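Local coordinates for protein acyl-coenzyme A oxidase 1 (Yarrowia lipolytica, PDB 5Y9D) that oxidises the CoA esters of fatty acids to trans-2-enoyl-CoAs with its FAD cofactor, passing the electrons to oxygen to give hydrogen peroxide in peroxisomal beta-oxidation, at residues H321-Y333 / I431-G443. Residues are numbered along the deposited sequence; the frame is centred on the assembly and turned at random.
With FAD (flavin-adenine dinucleotide), chain D.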
loop_
_atom_site.group_PDB
_atom_site.type_symbol
_atom_site.label_atom_id
_atom_site.label_comp_id
_atom_site.label_asym_id
_atom_site.label_seq_id
_atom_site.Cartn_x
_atom_site.Cartn_y
_atom_site.Cartn_z
ATOM N N HIS A 321 16.724 -5.389 -1.491
ATOM C CA HIS A 321 17.086 -5.418 -0.071
ATOM C C HIS A 321 15.911 -5.267 0.910
ATOM O O HIS A 321 15.801 -6.013 1.882
ATOM C CB HIS A 321 18.156 -4.397 0.198
ATOM C CG HIS A 321 19.488 -4.817 -0.309
ATOM N ND1 HIS A 321 20.101 -4.214 -1.378
ATOM C CD2 HIS A 321 20.311 -5.810 0.083
ATOM C CE1 HIS A 321 21.266 -4.784 -1.601
ATOM N NE2 HIS A 321 21.426 -5.740 -0.709
ATOM N N VAL A 322 15.007 -4.346 0.642
ATOM C CA VAL A 322 13.848 -4.206 1.502
ATOM C C VAL A 322 12.842 -5.374 1.335
ATOM O O VAL A 322 12.194 -5.783 2.279
ATOM C CB VAL A 322 13.183 -2.847 1.229
ATOM C CG1 VAL A 322 11.792 -2.754 1.885
ATOM C CG2 VAL A 322 14.118 -1.731 1.692
ATOM N N SER A 323 12.707 -5.900 0.128
ATOM C CA SER A 323 11.856 -7.066 -0.109
ATOM C C SER A 323 12.355 -8.239 0.657
ATOM O O SER A 323 11.589 -8.950 1.260
ATOM C CB SER A 323 11.808 -7.426 -1.584
ATOM O OG SER A 323 10.927 -6.526 -2.233
ATOM N N LYS A 324 13.663 -8.417 0.676
ATOM C CA LYS A 324 14.184 -9.595 1.290
ATOM C C LYS A 324 14.020 -9.501 2.797
ATOM O O LYS A 324 13.987 -10.531 3.464
ATOM C CB LYS A 324 15.618 -9.847 0.894
ATOM C CG LYS A 324 16.656 -9.201 1.789
ATOM C CD LYS A 324 18.009 -9.193 1.078
ATOM C CE LYS A 324 19.024 -8.499 1.936
ATOM N NZ LYS A 324 20.358 -8.675 1.365
ATOM N N ARG A 325 13.908 -8.285 3.326
ATOM C CA ARG A 325 13.750 -8.127 4.744
ATOM C C ARG A 325 12.343 -8.544 5.133
ATOM O O ARG A 325 12.141 -9.306 6.068
ATOM C CB ARG A 325 13.986 -6.676 5.151
ATOM C CG ARG A 325 13.763 -6.408 6.636
ATOM C CD ARG A 325 13.934 -4.935 7.003
ATOM N NE ARG A 325 13.343 -4.676 8.308
ATOM C CZ ARG A 325 12.778 -3.538 8.683
ATOM N NH1 ARG A 325 12.725 -2.485 7.873
ATOM N NH2 ARG A 325 12.204 -3.491 9.876
ATOM N N PHE A 326 11.360 -8.058 4.393
ATOM C CA PHE A 326 9.973 -8.309 4.774
ATOM C C PHE A 326 9.526 -9.712 4.378
ATOM O O PHE A 326 8.730 -10.298 5.063
ATOM C CB PHE A 326 9.053 -7.185 4.280
ATOM C CG PHE A 326 9.263 -5.883 5.026
ATOM C CD1 PHE A 326 8.806 -5.737 6.329
ATOM C CD2 PHE A 326 9.943 -4.822 4.441
ATOM C CE1 PHE A 326 8.988 -4.553 7.033
ATOM C CE2 PHE A 326 10.152 -3.642 5.148
ATOM C CZ PHE A 326 9.661 -3.502 6.447
ATOM N N LEU A 327 10.080 -10.295 3.326
ATOM C CA LEU A 327 9.762 -11.697 3.032
ATOM C C LEU A 327 10.318 -12.615 4.130
ATOM O O LEU A 327 9.663 -13.593 4.534
ATOM C CB LEU A 327 10.290 -12.099 1.672
ATOM C CG LEU A 327 9.333 -11.766 0.536
ATOM C CD1 LEU A 327 10.139 -11.472 -0.703
ATOM C CD2 LEU A 327 8.344 -12.911 0.274
ATOM N N THR A 328 11.502 -12.277 4.650
ATOM C CA THR A 328 12.037 -13.008 5.780
ATOM C C THR A 328 11.180 -12.846 7.050
ATOM O O THR A 328 10.979 -13.789 7.784
ATOM C CB THR A 328 13.485 -12.639 6.043
ATOM O OG1 THR A 328 14.267 -13.032 4.917
ATOM C CG2 THR A 328 14.047 -13.350 7.296
ATOM N N ILE A 329 10.654 -11.674 7.323
ATOM C CA ILE A 329 9.794 -11.576 8.483
ATOM C C ILE A 329 8.595 -12.516 8.312
ATOM O O ILE A 329 8.400 -13.438 9.071
ATOM C CB ILE A 329 9.314 -10.126 8.699
ATOM C CG1 ILE A 329 10.504 -9.268 9.080
ATOM C CG2 ILE A 329 8.202 -10.081 9.751
ATOM C CD1 ILE A 329 10.242 -7.796 8.952
ATOM N N ALA A 330 7.821 -12.270 7.271
ATOM C CA ALA A 330 6.598 -13.028 6.980
ATOM C C ALA A 330 6.777 -14.559 6.940
ATOM O O ALA A 330 5.982 -15.280 7.533
ATOM C CB ALA A 330 6.010 -12.534 5.666
ATOM N N LEU A 331 7.785 -15.038 6.219
ATOM C CA LEU A 331 7.968 -16.453 6.008
ATOM C C LEU A 331 8.503 -17.167 7.241
ATOM O O LEU A 331 8.188 -18.338 7.432
ATOM C CB LEU A 331 8.918 -16.738 4.825
ATOM C CG LEU A 331 8.382 -16.452 3.422
ATOM C CD1 LEU A 331 9.497 -16.576 2.403
ATOM C CD2 LEU A 331 7.216 -17.369 3.071
ATOM N N ARG A 332 9.343 -16.514 8.051
ATOM C CA ARG A 332 9.720 -17.102 9.354
ATOM C C ARG A 332 8.509 -17.178 10.308
ATOM O O ARG A 332 8.366 -18.129 11.069
ATOM C CB ARG A 332 10.849 -16.344 10.025
ATOM C CG ARG A 332 12.256 -16.671 9.513
ATOM C CD ARG A 332 13.237 -15.656 10.083
ATOM N NE ARG A 332 14.586 -15.929 9.613
ATOM C CZ ARG A 332 15.668 -15.197 9.870
ATOM N NH1 ARG A 332 15.599 -14.109 10.629
ATOM N NH2 ARG A 332 16.825 -15.573 9.360
ATOM N N TYR A 333 7.665 -16.156 10.268
ATOM C CA TYR A 333 6.440 -16.169 11.009
ATOM C C TYR A 333 5.497 -17.255 10.503
ATOM O O TYR A 333 4.810 -17.846 11.323
ATOM C CB TYR A 333 5.756 -14.813 10.951
ATOM C CG TYR A 333 4.541 -14.729 11.828
ATOM C CD1 TYR A 333 4.641 -14.917 13.176
ATOM C CD2 TYR A 333 3.275 -14.436 11.296
ATOM C CE1 TYR A 333 3.529 -14.842 13.993
ATOM C CE2 TYR A 333 2.162 -14.345 12.110
ATOM C CZ TYR A 333 2.297 -14.563 13.461
ATOM O OH TYR A 333 1.199 -14.469 14.305
ATOM N N ILE A 431 5.229 -6.484 -2.266
ATOM C CA ILE A 431 5.780 -7.495 -1.372
ATOM C C ILE A 431 5.594 -7.085 0.100
ATOM O O ILE A 431 5.081 -7.847 0.927
ATOM C CB ILE A 431 7.238 -7.761 -1.734
ATOM C CG1 ILE A 431 7.291 -8.556 -3.036
ATOM C CG2 ILE A 431 7.944 -8.525 -0.642
ATOM C CD1 ILE A 431 8.654 -8.627 -3.687
ATOM N N ILE A 432 5.962 -5.857 0.403
ATOM C CA ILE A 432 5.870 -5.356 1.761
ATOM C C ILE A 432 4.437 -5.515 2.225
ATOM O O ILE A 432 4.210 -5.942 3.375
ATOM C CB ILE A 432 6.253 -3.858 1.855
ATOM C CG1 ILE A 432 7.725 -3.632 1.497
ATOM C CG2 ILE A 432 5.963 -3.313 3.237
ATOM C CD1 ILE A 432 8.150 -2.173 1.512
ATOM N N ASP A 433 3.507 -5.149 1.319
ATOM C CA ASP A 433 2.065 -5.178 1.565
ATOM C C ASP A 433 1.472 -6.575 1.701
ATOM O O ASP A 433 0.696 -6.809 2.625
ATOM C CB ASP A 433 1.304 -4.435 0.453
ATOM C CG ASP A 433 -0.211 -4.287 0.763
ATOM O OD1 ASP A 433 -0.625 -3.398 1.552
ATOM O OD2 ASP A 433 -0.995 -5.068 0.190
ATOM N N GLU A 434 1.796 -7.480 0.774
ATOM C CA GLU A 434 1.429 -8.892 0.930
ATOM C C GLU A 434 2.038 -9.569 2.164
ATOM O O GLU A 434 1.345 -10.359 2.807
ATOM C CB GLU A 434 1.751 -9.738 -0.321
ATOM C CG GLU A 434 1.020 -9.298 -1.594
ATOM C CD GLU A 434 -0.496 -9.332 -1.468
ATOM O OE1 GLU A 434 -1.032 -10.237 -0.779
ATOM O OE2 GLU A 434 -1.153 -8.448 -2.066
ATOM N N CYS A 435 3.302 -9.283 2.500
ATOM C CA CYS A 435 3.896 -9.797 3.750
ATOM C C CYS A 435 3.203 -9.260 4.999
ATOM O O CYS A 435 3.084 -9.944 5.998
ATOM C CB CYS A 435 5.383 -9.479 3.831
ATOM S SG CYS A 435 6.416 -10.289 2.573
ATOM N N ARG A 436 2.724 -8.035 4.969
ATOM C CA ARG A 436 2.103 -7.508 6.142
ATOM C C ARG A 436 0.830 -8.345 6.444
ATOM O O ARG A 436 0.665 -8.869 7.554
ATOM C CB ARG A 436 1.769 -6.036 5.973
ATOM C CG ARG A 436 1.155 -5.448 7.231
ATOM C CD ARG A 436 0.532 -4.099 7.002
ATOM N NE ARG A 436 -0.084 -3.987 5.685
ATOM C CZ ARG A 436 -1.345 -4.321 5.384
ATOM N NH1 ARG A 436 -2.185 -4.804 6.299
ATOM N NH2 ARG A 436 -1.781 -4.157 4.136
ATOM N N GLN A 437 -0.038 -8.485 5.445
ATOM C CA GLN A 437 -1.285 -9.238 5.602
ATOM C C GLN A 437 -1.016 -10.677 5.944
ATOM O O GLN A 437 -1.740 -11.262 6.747
ATOM C CB GLN A 437 -2.144 -9.176 4.326
ATOM C CG GLN A 437 -2.674 -7.785 4.029
ATOM C CD GLN A 437 -3.371 -7.723 2.704
ATOM O OE1 GLN A 437 -4.503 -8.191 2.571
ATOM N NE2 GLN A 437 -2.699 -7.147 1.706
ATOM N N ALA A 438 0.022 -11.240 5.340
ATOM C CA ALA A 438 0.435 -12.599 5.655
ATOM C C ALA A 438 0.758 -12.826 7.154
ATOM O O ALA A 438 0.876 -13.968 7.589
ATOM C CB ALA A 438 1.649 -12.987 4.810
ATOM N N CYS A 439 0.974 -11.753 7.913
ATOM C CA CYS A 439 1.202 -11.851 9.354
ATOM C C CYS A 439 -0.089 -11.518 10.106
ATOM O O CYS A 439 -0.121 -11.441 11.327
ATOM C CB CYS A 439 2.346 -10.945 9.760
ATOM S SG CYS A 439 3.914 -11.409 8.948
ATOM N N GLY A 440 -1.177 -11.309 9.394
ATOM C CA GLY A 440 -2.409 -10.998 10.100
ATOM C C GLY A 440 -2.316 -9.737 10.956
ATOM O O GLY A 440 -1.596 -8.785 10.657
ATOM N N GLY A 441 -3.085 -9.716 12.019
ATOM C CA GLY A 441 -3.075 -8.580 12.918
ATOM C C GLY A 441 -1.690 -8.259 13.452
ATOM O O GLY A 441 -1.439 -7.110 13.769
ATOM N N HIS A 442 -0.779 -9.233 13.550
ATOM C CA HIS A 442 0.571 -8.863 14.040
ATOM C C HIS A 442 1.412 -8.074 13.037
ATOM O O HIS A 442 2.435 -7.507 13.410
ATOM C CB HIS A 442 1.331 -10.056 14.629
ATOM C CG HIS A 442 0.617 -10.666 15.778
ATOM N ND1 HIS A 442 0.419 -12.016 15.896
ATOM C CD2 HIS A 442 -0.054 -10.099 16.807
ATOM C CE1 HIS A 442 -0.288 -12.267 16.984
ATOM N NE2 HIS A 442 -0.594 -11.118 17.553
ATOM N N GLY A 443 0.926 -7.982 11.802
ATOM C CA GLY A 443 1.534 -7.157 10.783
ATOM C C GLY A 443 1.280 -5.669 10.983
ATOM O O GLY A 443 1.959 -4.828 10.390
HETATM P PA FAD D . -4.401 -15.350 11.851
HETATM O O1A FAD D . -3.341 -16.069 12.580
HETATM O O2A FAD D . -5.791 -15.801 11.908
HETATM O O5B FAD D . -3.931 -15.320 10.357
HETATM C C5B FAD D . -2.561 -15.296 10.015
HETATM C C4B FAD D . -2.403 -15.397 8.513
HETATM O O4B FAD D . -2.539 -16.751 8.107
HETATM C C3B FAD D . -3.465 -14.593 7.794
HETATM O O3B FAD D . -2.863 -13.878 6.734
HETATM C C2B FAD D . -4.424 -15.622 7.252
HETATM O O2B FAD D . -4.892 -15.305 5.950
HETATM C C1B FAD D . -3.628 -16.903 7.211
HETATM N N9A FAD D . -4.539 -18.004 7.575
HETATM C C8A FAD D . -5.136 -18.190 8.748
HETATM N N7A FAD D . -5.912 -19.284 8.715
HETATM C C5A FAD D . -5.828 -19.810 7.491
HETATM C C6A FAD D . -6.393 -20.966 6.761
HETATM N N6A FAD D . -7.232 -21.819 7.354
HETATM N N1A FAD D . -6.046 -21.150 5.486
HETATM C C2A FAD D . -5.213 -20.320 4.878
HETATM N N3A FAD D . -4.669 -19.265 5.472
HETATM C C4A FAD D . -4.925 -18.955 6.747
HETATM N N1 FAD D . -9.708 -8.386 18.557
HETATM C C2 FAD D . -10.608 -8.266 19.531
HETATM O O2 FAD D . -11.084 -9.286 20.010
HETATM N N3 FAD D . -11.001 -7.103 20.007
HETATM C C4 FAD D . -10.530 -5.973 19.532
HETATM O O4 FAD D . -10.919 -4.914 19.999
HETATM C C4X FAD D . -9.540 -6.004 18.456
HETATM N N5 FAD D . -9.030 -4.894 17.932
HETATM C C5X FAD D . -8.126 -4.966 16.955
HETATM C C6 FAD D . -7.613 -3.799 16.455
HETATM C C7 FAD D . -6.685 -3.841 15.456
HETATM C C7M FAD D . -6.137 -2.562 14.908
HETATM C C8 FAD D . -6.239 -5.141 14.925
HETATM C C8M FAD D . -5.220 -5.176 13.831
HETATM C C9 FAD D . -6.755 -6.319 15.420
HETATM C C9A FAD D . -7.683 -6.270 16.427
HETATM N N10 FAD D . -8.221 -7.444 16.953
HETATM C C10 FAD D . -9.147 -7.325 17.981
HETATM C "C1'" FAD D . -7.804 -8.755 16.478
HETATM C "C2'" FAD D . -8.168 -8.994 15.035
HETATM O "O2'" FAD D . -9.508 -9.425 15.031
HETATM C "C3'" FAD D . -7.290 -10.091 14.469
HETATM O "O3'" FAD D . -6.143 -9.482 13.919
HETATM C "C4'" FAD D . -7.965 -10.912 13.382
HETATM O "O4'" FAD D . -9.312 -11.191 13.741
HETATM C "C5'" FAD D . -7.285 -12.247 13.198
HETATM O "O5'" FAD D . -5.915 -12.055 12.945
HETATM P P FAD D . -4.874 -13.081 13.470
HETATM O O1P FAD D . -3.768 -12.322 14.030
HETATM O O2P FAD D . -5.579 -14.063 14.291
HETATM O O3P FAD D . -4.354 -13.796 12.171
#
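Ile431 opens the contact by splitting its branches: CD1 lies 3.4 Å from Ser323 OG, a hydroxyl hydrogen-bonded to Ser319 O, while CG2 meets Leu327 CD1, the two side chains crossing at about a right angle. Ile432 turns to Val322 and Phe326, with CD1 against Val322 CG1 at 3.7 Å and CG2 over one face of the Phe326 ring. One turn on, Cys435 fills the interface where the backbones come closest, its CB 3.6 Å from Ala330 CB; the small alanine is consistent with the close approach, the axes of 321-333 and 431-437 passing 8.9 Å apart at 17°. Gln437 O accepts a hydrogen bond from FAD O3B at 2.8 Å. Cys439 sets SG 3.9 Å from Tyr333 CD2, an oblique sulfur-aromatic contact. Gly440 and Gly441 leave room for the FAD pyrophosphate and ribityl chain. With chi1 at -174°, the Tyr333 ring is thrown out opposite its own amide nitrogen, past Cys439 to His442. There ND1, with the hydroxyl in the imidazole plane, donates a nearly straight bond to Tyr333 OH (3.0 Å, 164°). A phenylalanine in place of Tyr333 would probably leave ND1 without this acceptor and the imidazole less firmly fixed in rotation. Helices 306-334 and 400-437 thus run side by side in the C-alpha1 domain, flanked by helices 355-391 and 450-457, with Trp205 and Trp206 of the second subunit against His442.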